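Local coordinates for protein histidinol-phosphate aminotransferase (Clostridium acetobutylicum, PDB 3FTB) that probably catalyses pyridoxal 5'-phosphate-dependent transfer of an amino group, in the manner of other class I and II aminotransferases, at residues Ser125-Asp128 with Glu129-Ile133; Asp134-Asp137 with Ile138-Lys141; Gly331-Asp334 with Ser335-Arg338; Gly159-Lys163 with Glu164-His168. All coordinates share one frame; numbering follows the deposited sequence.

Contact 1 of 4, residues Ser125-Asp128 with Glu129-Ile133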
loop_
_atom_site.group_PDB
_atom_site.type_symbol
_atom_site.label_atom_id
_atom_site.label_comp_id
_atom_site.label_asym_id
_atom_site.label_seq_id
_atom_site.Cartn_x
_atom_site.Cartn_y
_atom_site.Cartn_z
ATOM N N SER A 125 -28.813 -2.120 -10.501
ATOM C CA SER A 125 -29.667 -1.142 -11.162
ATOM C C SER A 125 -29.044 -0.786 -12.512
ATOM O O SER A 125 -27.888 -0.330 -12.584
ATOM C CB SER A 125 -29.871 0.115 -10.309
ATOM O OG SER A 125 -30.745 1.030 -10.959
ATOM N N TYR A 126 -29.801 -1.013 -13.580
ATOM C CA TYR A 126 -29.267 -0.865 -14.930
ATOM C C TYR A 126 -29.508 0.517 -15.526
ATOM O O TYR A 126 -30.618 1.052 -15.452
ATOM C CB TYR A 126 -29.880 -1.922 -15.848
ATOM C CG TYR A 126 -29.379 -3.333 -15.602
ATOM C CD1 TYR A 126 -29.867 -4.090 -14.548
ATOM C CD2 TYR A 126 -28.421 -3.904 -16.431
ATOM C CE1 TYR A 126 -29.416 -5.374 -14.319
ATOM C CE2 TYR A 126 -27.964 -5.189 -16.215
ATOM C CZ TYR A 126 -28.464 -5.923 -15.157
ATOM O OH TYR A 126 -28.006 -7.208 -14.937
ATOM N N LEU A 127 -28.466 1.098 -16.112
ATOM C CA LEU A 127 -28.656 2.253 -16.979
ATOM C C LEU A 127 -29.594 1.856 -18.104
ATOM O O LEU A 127 -29.559 0.713 -18.585
ATOM C CB LEU A 127 -27.329 2.710 -17.580
ATOM C CG LEU A 127 -26.149 3.023 -16.665
ATOM C CD1 LEU A 127 -24.950 3.368 -17.530
ATOM C CD2 LEU A 127 -26.488 4.155 -15.716
ATOM N N ASP A 128 -30.421 2.798 -18.542
ATOM C CA ASP A 128 -31.367 2.514 -19.610
ATOM C C ASP A 128 -30.655 2.400 -20.964
ATOM O O ASP A 128 -29.424 2.284 -21.014
ATOM C CB ASP A 128 -32.477 3.563 -19.638
ATOM C CG ASP A 128 -32.027 4.890 -20.244
ATOM O OD1 ASP A 128 -30.851 5.016 -20.646
ATOM O OD2 ASP A 128 -32.862 5.816 -20.325
ATOM N N GLU A 129 -31.426 2.434 -22.053
ATOM C CA GLU A 129 -30.866 2.295 -23.401
ATOM C C GLU A 129 -29.944 3.458 -23.778
ATOM O O GLU A 129 -29.050 3.312 -24.610
ATOM C CB GLU A 129 -31.976 2.105 -24.449
ATOM C CG GLU A 129 -33.187 3.044 -24.288
ATOM C CD GLU A 129 -34.118 3.057 -25.508
ATOM O OE1 GLU A 129 -33.901 2.261 -26.449
ATOM O OE2 GLU A 129 -35.071 3.867 -25.526
ATOM N N ASN A 130 -30.150 4.608 -23.146
ATOM C CA ASN A 130 -29.376 5.801 -23.465
ATOM C C ASN A 130 -28.168 5.995 -22.548
ATOM O O ASN A 130 -27.483 7.019 -22.616
ATOM C CB ASN A 130 -30.286 7.033 -23.443
ATOM C CG ASN A 130 -31.424 6.940 -24.464
ATOM O OD1 ASN A 130 -31.230 6.491 -25.594
ATOM N ND2 ASN A 130 -32.614 7.373 -24.064
ATOM N N MET A 131 -27.900 4.979 -21.726
ATOM C CA MET A 131 -26.894 5.033 -20.661
ATOM C C MET A 131 -27.236 6.112 -19.620
ATOM O O MET A 131 -26.356 6.793 -19.092
ATOM C CB MET A 131 -25.467 5.175 -21.214
ATOM C CG MET A 131 -24.976 3.997 -22.112
ATOM S SD MET A 131 -24.694 2.389 -21.321
ATOM C CE MET A 131 -26.341 1.708 -21.243
ATOM N N CYS A 132 -28.533 6.242 -19.332
ATOM C CA CYS A 132 -29.038 7.112 -18.271
ATOM C C CYS A 132 -29.389 6.322 -17.022
ATOM O O CYS A 132 -29.964 5.237 -17.106
ATOM C CB CYS A 132 -30.287 7.880 -18.730
ATOM S SG CYS A 132 -29.967 9.061 -20.050
ATOM N N ILE A 133 -29.046 6.882 -15.867
ATOM C CA ILE A 133 -29.429 6.314 -14.583
ATOM C C ILE A 133 -30.949 6.175 -14.512
ATOM O O ILE A 133 -31.695 7.049 -14.984
ATOM C CB ILE A 133 -28.917 7.204 -13.409
ATOM C CG1 ILE A 133 -27.391 7.187 -13.349
ATOM C CG2 ILE A 133 -29.493 6.757 -12.069
ATOM C CD1 ILE A 133 -26.824 8.260 -12.481
#

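Contact 2 of 4, residues Asp134-Asp137 with Ile138-Lys141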
loop_
_atom_site.group_PDB
_atom_site.type_symbol
_atom_site.label_atom_id
_atom_site.label_comp_id
_atom_site.label_asym_id
_atom_site.label_seq_id
_atom_site.Cartn_x
_atom_site.Cartn_y
_atom_site.Cartn_z
ATOM N N ASP A 134 -31.406 5.068 -13.936
ATOM C CA ASP A 134 -32.821 4.905 -13.632
ATOM C C ASP A 134 -33.037 5.388 -12.190
ATOM O O ASP A 134 -33.153 4.582 -11.258
ATOM C CB ASP A 134 -33.218 3.437 -13.791
ATOM C CG ASP A 134 -34.732 3.228 -13.839
ATOM O OD1 ASP A 134 -35.488 4.168 -13.504
ATOM O OD2 ASP A 134 -35.159 2.107 -14.210
ATOM N N TYR A 135 -33.064 6.706 -12.001
ATOM C CA TYR A 135 -33.119 7.267 -10.650
ATOM C C TYR A 135 -34.282 6.693 -9.873
ATOM O O TYR A 135 -34.157 6.382 -8.692
ATOM C CB TYR A 135 -33.208 8.791 -10.679
ATOM C CG TYR A 135 -32.013 9.426 -11.329
ATOM C CD1 TYR A 135 -30.829 9.581 -10.630
ATOM C CD2 TYR A 135 -32.057 9.850 -12.653
ATOM C CE1 TYR A 135 -29.719 10.152 -11.225
ATOM C CE2 TYR A 135 -30.955 10.427 -13.252
ATOM C CZ TYR A 135 -29.787 10.567 -12.539
ATOM O OH TYR A 135 -28.680 11.132 -13.131
ATOM N N GLU A 136 -35.409 6.551 -10.549
ATOM C CA GLU A 136 -36.620 6.037 -9.930
ATOM C C GLU A 136 -36.452 4.589 -9.485
ATOM O O GLU A 136 -37.145 4.129 -8.575
ATOM C CB GLU A 136 -37.796 6.155 -10.898
ATOM C CG GLU A 136 -39.087 6.534 -10.216
ATOM C CD GLU A 136 -39.020 7.914 -9.610
ATOM O OE1 GLU A 136 -38.618 8.858 -10.325
ATOM O OE2 GLU A 136 -39.360 8.051 -8.419
ATOM N N ASP A 137 -35.542 3.870 -10.139
ATOM C CA ASP A 137 -35.228 2.492 -9.760
ATOM C C ASP A 137 -34.314 2.456 -8.541
ATOM O O ASP A 137 -34.519 1.659 -7.624
ATOM C CB ASP A 137 -34.571 1.738 -10.916
ATOM C CG ASP A 137 -34.426 0.254 -10.633
ATOM O OD1 ASP A 137 -35.435 -0.382 -10.261
ATOM O OD2 ASP A 137 -33.306 -0.280 -10.779
ATOM N N ILE A 138 -33.296 3.312 -8.536
ATOM C CA ILE A 138 -32.446 3.440 -7.362
ATOM C C ILE A 138 -33.322 3.707 -6.139
ATOM O O ILE A 138 -33.162 3.066 -5.097
ATOM C CB ILE A 138 -31.398 4.562 -7.523
ATOM C CG1 ILE A 138 -30.424 4.223 -8.652
ATOM C CG2 ILE A 138 -30.645 4.793 -6.207
ATOM C CD1 ILE A 138 -29.427 5.321 -8.943
ATOM N N ILE A 139 -34.258 4.645 -6.283
ATOM C CA ILE A 139 -35.239 4.934 -5.242
ATOM C C ILE A 139 -35.973 3.667 -4.808
ATOM O O ILE A 139 -36.001 3.331 -3.624
ATOM C CB ILE A 139 -36.304 5.935 -5.726
ATOM C CG1 ILE A 139 -35.663 7.218 -6.267
ATOM C CG2 ILE A 139 -37.276 6.241 -4.603
ATOM C CD1 ILE A 139 -35.472 8.299 -5.239
ATOM N N SER A 140 -36.563 2.969 -5.775
ATOM C CA SER A 140 -37.425 1.826 -5.485
ATOM C C SER A 140 -36.671 0.622 -4.936
ATOM O O SER A 140 -37.273 -0.413 -4.658
ATOM C CB SER A 140 -38.202 1.423 -6.735
ATOM O OG SER A 140 -37.324 0.976 -7.750
ATOM N N LYS A 141 -35.357 0.756 -4.784
ATOM C CA LYS A 141 -34.512 -0.342 -4.311
ATOM C C LYS A 141 -33.760 0.008 -3.028
ATOM O O LYS A 141 -33.103 -0.845 -2.430
ATOM C CB LYS A 141 -33.477 -0.718 -5.377
ATOM C CG LYS A 141 -34.006 -1.514 -6.548
ATOM C CD LYS A 141 -32.943 -1.646 -7.615
ATOM C CE LYS A 141 -33.386 -2.651 -8.646
ATOM N NZ LYS A 141 -34.866 -2.617 -8.714
#

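Contact 3 of 4, residues Gly331-Asp334 with Ser335-Arg338. With PO4 (phosphate ion), chain F.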
loop_
_atom_site.group_PDB
_atom_site.type_symbol
_atom_site.label_atom_id
_atom_site.label_comp_id
_atom_site.label_asym_id
_atom_site.label_seq_id
_atom_site.Cartn_x
_atom_site.Cartn_y
_atom_site.Cartn_z
ATOM N N GLY A 331 -24.446 -5.667 -18.904
ATOM C CA GLY A 331 -25.386 -4.865 -19.662
ATOM C C GLY A 331 -24.896 -4.584 -21.071
ATOM O O GLY A 331 -25.680 -4.219 -21.954
ATOM N N LEU A 332 -23.596 -4.758 -21.286
ATOM C CA LEU A 332 -23.009 -4.474 -22.588
ATOM C C LEU A 332 -22.555 -5.744 -23.338
ATOM O O LEU A 332 -22.078 -6.711 -22.733
ATOM C CB LEU A 332 -21.850 -3.487 -22.425
ATOM C CG LEU A 332 -22.198 -2.162 -21.742
ATOM C CD1 LEU A 332 -20.980 -1.281 -21.677
ATOM C CD2 LEU A 332 -23.325 -1.439 -22.467
ATOM N N ASP A 333 -22.708 -5.732 -24.659
ATOM C CA ASP A 333 -22.309 -6.868 -25.491
ATOM C C ASP A 333 -21.112 -6.505 -26.371
ATOM O O ASP A 333 -20.395 -5.549 -26.071
ATOM C CB ASP A 333 -23.497 -7.396 -26.316
ATOM C CG ASP A 333 -23.917 -6.449 -27.433
ATOM O OD1 ASP A 333 -23.444 -5.295 -27.452
ATOM O OD2 ASP A 333 -24.719 -6.869 -28.298
ATOM N N ASP A 334 -20.898 -7.257 -27.450
ATOM C CA ASP A 334 -19.694 -7.077 -28.269
ATOM C C ASP A 334 -19.799 -5.936 -29.285
ATOM O O ASP A 334 -18.838 -5.632 -29.998
ATOM C CB ASP A 334 -19.312 -8.377 -28.974
ATOM C CG ASP A 334 -17.809 -8.515 -29.174
ATOM O OD1 ASP A 334 -17.039 -7.857 -28.440
ATOM O OD2 ASP A 334 -17.396 -9.289 -30.065
ATOM N N SER A 335 -20.962 -5.297 -29.337
ATOM C CA SER A 335 -21.137 -4.146 -30.205
ATOM C C SER A 335 -20.647 -2.881 -29.515
ATOM O O SER A 335 -20.399 -1.875 -30.178
ATOM C CB SER A 335 -22.597 -3.989 -30.606
ATOM O OG SER A 335 -23.383 -3.637 -29.485
ATOM N N PHE A 336 -20.511 -2.921 -28.187
ATOM C CA PHE A 336 -19.962 -1.776 -27.449
ATOM C C PHE A 336 -18.452 -1.918 -27.301
ATOM O O PHE A 336 -17.934 -3.019 -27.074
ATOM C CB PHE A 336 -20.611 -1.617 -26.074
ATOM C CG PHE A 336 -22.105 -1.467 -26.125
ATOM C CD1 PHE A 336 -22.693 -0.219 -25.994
ATOM C CD2 PHE A 336 -22.923 -2.576 -26.298
ATOM C CE1 PHE A 336 -24.068 -0.077 -26.039
ATOM C CE2 PHE A 336 -24.299 -2.440 -26.346
ATOM C CZ PHE A 336 -24.873 -1.193 -26.214
ATOM N N VAL A 337 -17.755 -0.799 -27.471
ATOM C CA VAL A 337 -16.314 -0.742 -27.295
ATOM C C VAL A 337 -16.021 0.601 -26.635
ATOM O O VAL A 337 -16.801 1.550 -26.792
ATOM C CB VAL A 337 -15.584 -0.776 -28.635
ATOM C CG1 VAL A 337 -15.663 -2.157 -29.279
ATOM C CG2 VAL A 337 -16.162 0.283 -29.562
ATOM N N ARG A 338 -14.917 0.688 -25.894
ATOM C CA ARG A 338 -14.553 1.929 -25.197
ATOM C C ARG A 338 -13.214 2.451 -25.711
ATOM O O ARG A 338 -12.250 1.696 -25.845
ATOM C CB ARG A 338 -14.491 1.720 -23.676
ATOM C CG ARG A 338 -14.312 3.005 -22.860
ATOM C CD ARG A 338 -13.944 2.693 -21.405
ATOM N NE ARG A 338 -12.557 2.244 -21.287
ATOM C CZ ARG A 338 -12.094 1.466 -20.309
ATOM N NH1 ARG A 338 -12.913 1.022 -19.362
ATOM N NH2 ARG A 338 -10.808 1.122 -20.283
HETATM P P PO4 F . -11.077 -0.385 -16.842
HETATM O O1 PO4 F . -10.096 -0.512 -15.696
HETATM O O2 PO4 F . -12.257 -1.299 -16.605
HETATM O O3 PO4 F . -11.554 1.045 -16.926
HETATM O O4 PO4 F . -10.387 -0.761 -18.135
HETATM O O HOH W 1 -16.642 -5.094 -27.436
#

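Contact 4 of 4, residues Gly159-Lys163 with Glu164-His168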
loop_
_atom_site.group_PDB
_atom_site.type_symbol
_atom_site.label_atom_id
_atom_site.label_comp_id
_atom_site.label_asym_id
_atom_site.label_seq_id
_atom_site.Cartn_x
_atom_site.Cartn_y
_atom_site.Cartn_z
ATOM N N GLY A 159 -21.008 8.879 -17.910
ATOM C CA GLY A 159 -22.159 9.639 -17.465
ATOM C C GLY A 159 -21.975 10.294 -16.107
ATOM O O GLY A 159 -21.450 9.681 -15.177
ATOM N N LEU A 160 -22.410 11.548 -15.995
ATOM C CA LEU A 160 -22.409 12.275 -14.723
ATOM C C LEU A 160 -23.752 12.128 -14.020
ATOM O O LEU A 160 -24.785 12.157 -14.667
ATOM C CB LEU A 160 -22.146 13.761 -14.958
ATOM C CG LEU A 160 -20.725 14.221 -15.260
ATOM C CD1 LEU A 160 -20.758 15.620 -15.867
ATOM C CD2 LEU A 160 -19.871 14.197 -13.996
ATOM N N ILE A 161 -23.733 11.981 -12.696
ATOM C CA ILE A 161 -24.959 11.955 -11.907
ATOM C C ILE A 161 -25.678 13.321 -11.879
ATOM O O ILE A 161 -25.161 14.294 -11.341
ATOM C CB ILE A 161 -24.680 11.523 -10.462
ATOM C CG1 ILE A 161 -24.044 10.128 -10.410
ATOM C CG2 ILE A 161 -25.966 11.570 -9.635
ATOM C CD1 ILE A 161 -23.521 9.757 -9.028
ATOM N N ASN A 162 -26.868 13.369 -12.471
ATOM C CA ASN A 162 -27.755 14.532 -12.425
ATOM C C ASN A 162 -28.024 14.936 -10.983
ATOM O O ASN A 162 -28.703 14.218 -10.242
ATOM C CB ASN A 162 -29.073 14.188 -13.154
ATOM C CG ASN A 162 -30.046 15.367 -13.246
ATOM O OD1 ASN A 162 -30.373 16.006 -12.249
ATOM N ND2 ASN A 162 -30.541 15.622 -14.449
ATOM N N LYS A 163 -27.485 16.084 -10.573
ATOM C CA LYS A 163 -27.608 16.499 -9.188
ATOM C C LYS A 163 -29.070 16.665 -8.797
ATOM O O LYS A 163 -29.514 16.092 -7.811
ATOM C CB LYS A 163 -26.821 17.781 -8.916
ATOM C CG LYS A 163 -26.363 17.915 -7.474
ATOM C CD LYS A 163 -25.872 19.321 -7.168
ATOM C CE LYS A 163 -24.477 19.605 -7.710
ATOM N NZ LYS A 163 -24.151 21.059 -7.525
ATOM N N GLU A 164 -29.828 17.417 -9.585
ATOM C CA GLU A 164 -31.230 17.667 -9.246
ATOM C C GLU A 164 -32.051 16.379 -8.998
ATOM O O GLU A 164 -32.756 16.281 -7.994
ATOM C CB GLU A 164 -31.883 18.599 -10.276
ATOM C CG GLU A 164 -33.397 18.736 -10.149
ATOM C CD GLU A 164 -34.147 17.789 -11.074
ATOM O OE1 GLU A 164 -33.737 17.666 -12.249
ATOM O OE2 GLU A 164 -35.145 17.173 -10.635
ATOM N N LYS A 165 -31.934 15.391 -9.886
ATOM C CA LYS A 165 -32.685 14.135 -9.758
ATOM C C LYS A 165 -32.195 13.248 -8.613
ATOM O O LYS A 165 -32.982 12.537 -7.981
ATOM C CB LYS A 165 -32.611 13.322 -11.052
ATOM C CG LYS A 165 -32.917 14.089 -12.317
ATOM C CD LYS A 165 -33.322 13.137 -13.436
ATOM C CE LYS A 165 -33.987 13.876 -14.585
ATOM N NZ LYS A 165 -34.696 12.939 -15.505
ATOM N N PHE A 166 -30.886 13.270 -8.373
ATOM C CA PHE A 166 -30.270 12.404 -7.374
ATOM C C PHE A 166 -30.508 12.929 -5.957
ATOM O O PHE A 166 -30.384 12.172 -4.987
ATOM C CB PHE A 166 -28.766 12.281 -7.650
ATOM C CG PHE A 166 -28.130 11.023 -7.102
ATOM C CD1 PHE A 166 -28.294 9.800 -7.745
ATOM C CD2 PHE A 166 -27.330 11.071 -5.967
ATOM C CE1 PHE A 166 -27.692 8.641 -7.249
ATOM C CE2 PHE A 166 -26.726 9.922 -5.474
ATOM C CZ PHE A 166 -26.912 8.707 -6.119
ATOM N N ILE A 167 -30.848 14.216 -5.833
ATOM C CA ILE A 167 -31.076 14.800 -4.516
ATOM C C ILE A 167 -32.192 14.064 -3.785
ATOM O O ILE A 167 -32.187 13.963 -2.558
ATOM C CB ILE A 167 -31.383 16.319 -4.574
ATOM C CG1 ILE A 167 -30.232 17.079 -5.253
ATOM C CG2 ILE A 167 -31.631 16.878 -3.166
ATOM C CD1 ILE A 167 -28.826 16.669 -4.790
ATOM N N HIS A 168 -33.144 13.536 -4.543
ATOM C CA HIS A 168 -34.191 12.709 -3.955
ATOM C C HIS A 168 -33.609 11.421 -3.403
ATOM O O HIS A 168 -34.057 10.920 -2.375
ATOM C CB HIS A 168 -35.285 12.434 -4.977
ATOM C CG HIS A 168 -35.801 13.677 -5.626
ATOM N ND1 HIS A 168 -36.778 14.463 -5.055
ATOM C CD2 HIS A 168 -35.446 14.296 -6.779
ATOM C CE1 HIS A 168 -37.020 15.501 -5.838
ATOM N NE2 HIS A 168 -36.223 15.423 -6.889
HETATM O O HOH W 2 -32.318 18.047 -14.235
#

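Contact 1 of 4, residues Ser125-Asp128 with Glu129-Ile133
The loop that follows edge strand 121-126 folds back at an Asx turn coinciding with a type I beta turn, Asp128 to Met131, in which one carboxylate oxygen organises the backbone ahead of it. Asp128 OD1 receives Asn130 N at 2.6 Å and Cys132 N at 2.9 Å, the two N-H groups approaching from opposite faces of the carboxylate plane and both well out of it. The first torsion of Asp128 (chi1 76°) sets CG between its own backbone N and carbonyl carbon, which folds the acid back over the turn. The turn's own bond, Met131 N to Asp128 O, is longer at 3.2 Å, whereas Asp128 N meets Cys132 O at 2.9 Å and ties the two limbs together. On the inner side Leu127 spreads its methyls. Leu127 CD1 lies 3.9 Å from Met131 SD, the two side chains crossing at about a right angle, and Leu127 CD2 lies 4.0 Å from Ile133 CG1. At the turn itself, Asn130 OD1 is hydrogen-bonded to Arg291. With two backbone N-H groups turned onto OD1, the Asp128 carboxylate probably keeps its negative charge, and its rotation is fixed by bonds on both faces.

Contact 2 of 4, residues Asp134-Asp137 with Ile138-Lys141
Lys141 folds back along Asp137, one turn earlier in helix 135-141, and nearly every atom of its side chain finds something on that residue. Lys141 CB and CG both pass close to Asp137 O, CG at 3.4 Å. Lys141 CD then comes 3.5 Å from Asp137 OD2, and Lys141 CE draws nearer to the same oxygen, at 3.2 Å. A bend at the last torsion (chi4 30°) departs from the extended run before it and swings Lys141 NZ across to the other oxygen, closing a salt bridge of 2.8 Å to Asp137 OD1 on its syn side. The acid meets it halfway because its CG stands opposite the backbone N (chi1 -171°). Asp137 OD2 is itself hydrogen-bonded to Ser125 of the preceding strand, so the two carboxylate oxygens serve different elements. Ser140 OG donates to Asp137 O at 2.9 Å, adding a side-chain bond within the same turn. Asp134 is the N-cap: its OD1 takes a weak bond from Asp137 N, while Asp134 O accepts Ile138 N at 3.0 Å. The acids sit toward the helix start and the lysine one turn further from it, an order that would be expected to suit the helix dipole.

Contact 3 of 4, residues Gly331-Asp334 with Ser335-Arg338
The chain from Asp333 to Phe336 makes a type I beta turn, closed by a weak bond of 3.4 Å from Phe336 N to Asp333 O. Asp333 OD1 accepts Ser335 N at 3.1 Å from above the carboxylate plane and Ser335 OG at 2.6 Å on the syn lone pair, an Asx turn doubled by a hydroxyl. A chi1 of 71° sets Asp333 CG between the backbone N and carbonyl carbon, bringing OD1 back to Ser335. Ser335 OG is also bonded to Arg303 NE. Asp333 OD1 lies at the edge of the Phe336 ring as well, 3.0 Å from CD2, while Leu332 CD2 sits over one face, 3.7 Å from the ring centroid and 7° off the normal, a CH-pi contact. The turn leads into strand 336-340, which lies between 321-325 and 299-304 in the smaller mixed sheet. A water bridges Asp334 OD1 and Phe336 O. Farther along, Arg338 binds a phosphate ion, probably from the crystallisation liquor, a position consistent with the C-terminal-domain arginine that binds the substrate alpha-carboxylate in fold-type I aminotransferases. Arg338 NH2 meets phosphate O4 at 2.9 Å, NH1 makes a weaker bond to O3, and Arg324 NE binds the same ion.

Contact 4 of 4, residues Gly159-Lys163 with Glu164-His168
One face of the Phe166 ring is covered by Ile161 CG2, which comes 3.4 Å from Phe166 CG near the ring's attached end, and the other flat group, the Asn162 amide, is met from above its plane by a helix N-H. Together they make a classic helix start at helix 163-176: Asn162 is the N-cap, and the pair Ile161 and Phe166, the residue before the cap and the fourth of the helix, form a hydrophobic staple. The Phe166 side chain also packs against Tyr135 of helix 135-141 and strand residues Ile150 and Ile180. With its CG opposite the backbone N (chi1 -176°), Asn162 turns OD1 to Lys165 N, a 2.9 Å bond, 169° at the hydrogen, with the donor 42° out of the carbonyl plane. Behind that N-H the lysine's aliphatic chain lies across the amide, Lys165 CG 3.3 Å from Asn162 CG. The side-chain oxygen caps, while the main-chain oxygen accepts the first regular helix bond, Phe166 N to Asn162 O, at 3.0 Å. The amide's other end is used too: Asn162 ND2 gives a hydrogen to a water, 3.0 Å away, which in turn donates to Glu164 OE1 at 2.5 Å.

Contact 1 is the hub. Its strand end joins contact 2 through Ser125 OG and Asp137 OD2, 2.9 Å apart, and Ile133 CG2 packs 3.4 Å from Ile138 CD1, a hydrophobic staple across the Asp134 cap that echoes the one in contact 4. Ile133 CD1 also touches Ile161 CG1 of contact 4 at 3.9 Å. The two helix starts are linked: Tyr135 OH of contact 2 bonds Asn162 N of contact 4 at 3.0 Å. Toward the smaller sheet, Met131 SD touches Leu332 CD2 of contact 3 at 4.2 Å. Contact 3 is otherwise remote, its centre about 24 Å from that of contact 2, and it alone carries the phosphate-binding Arg338.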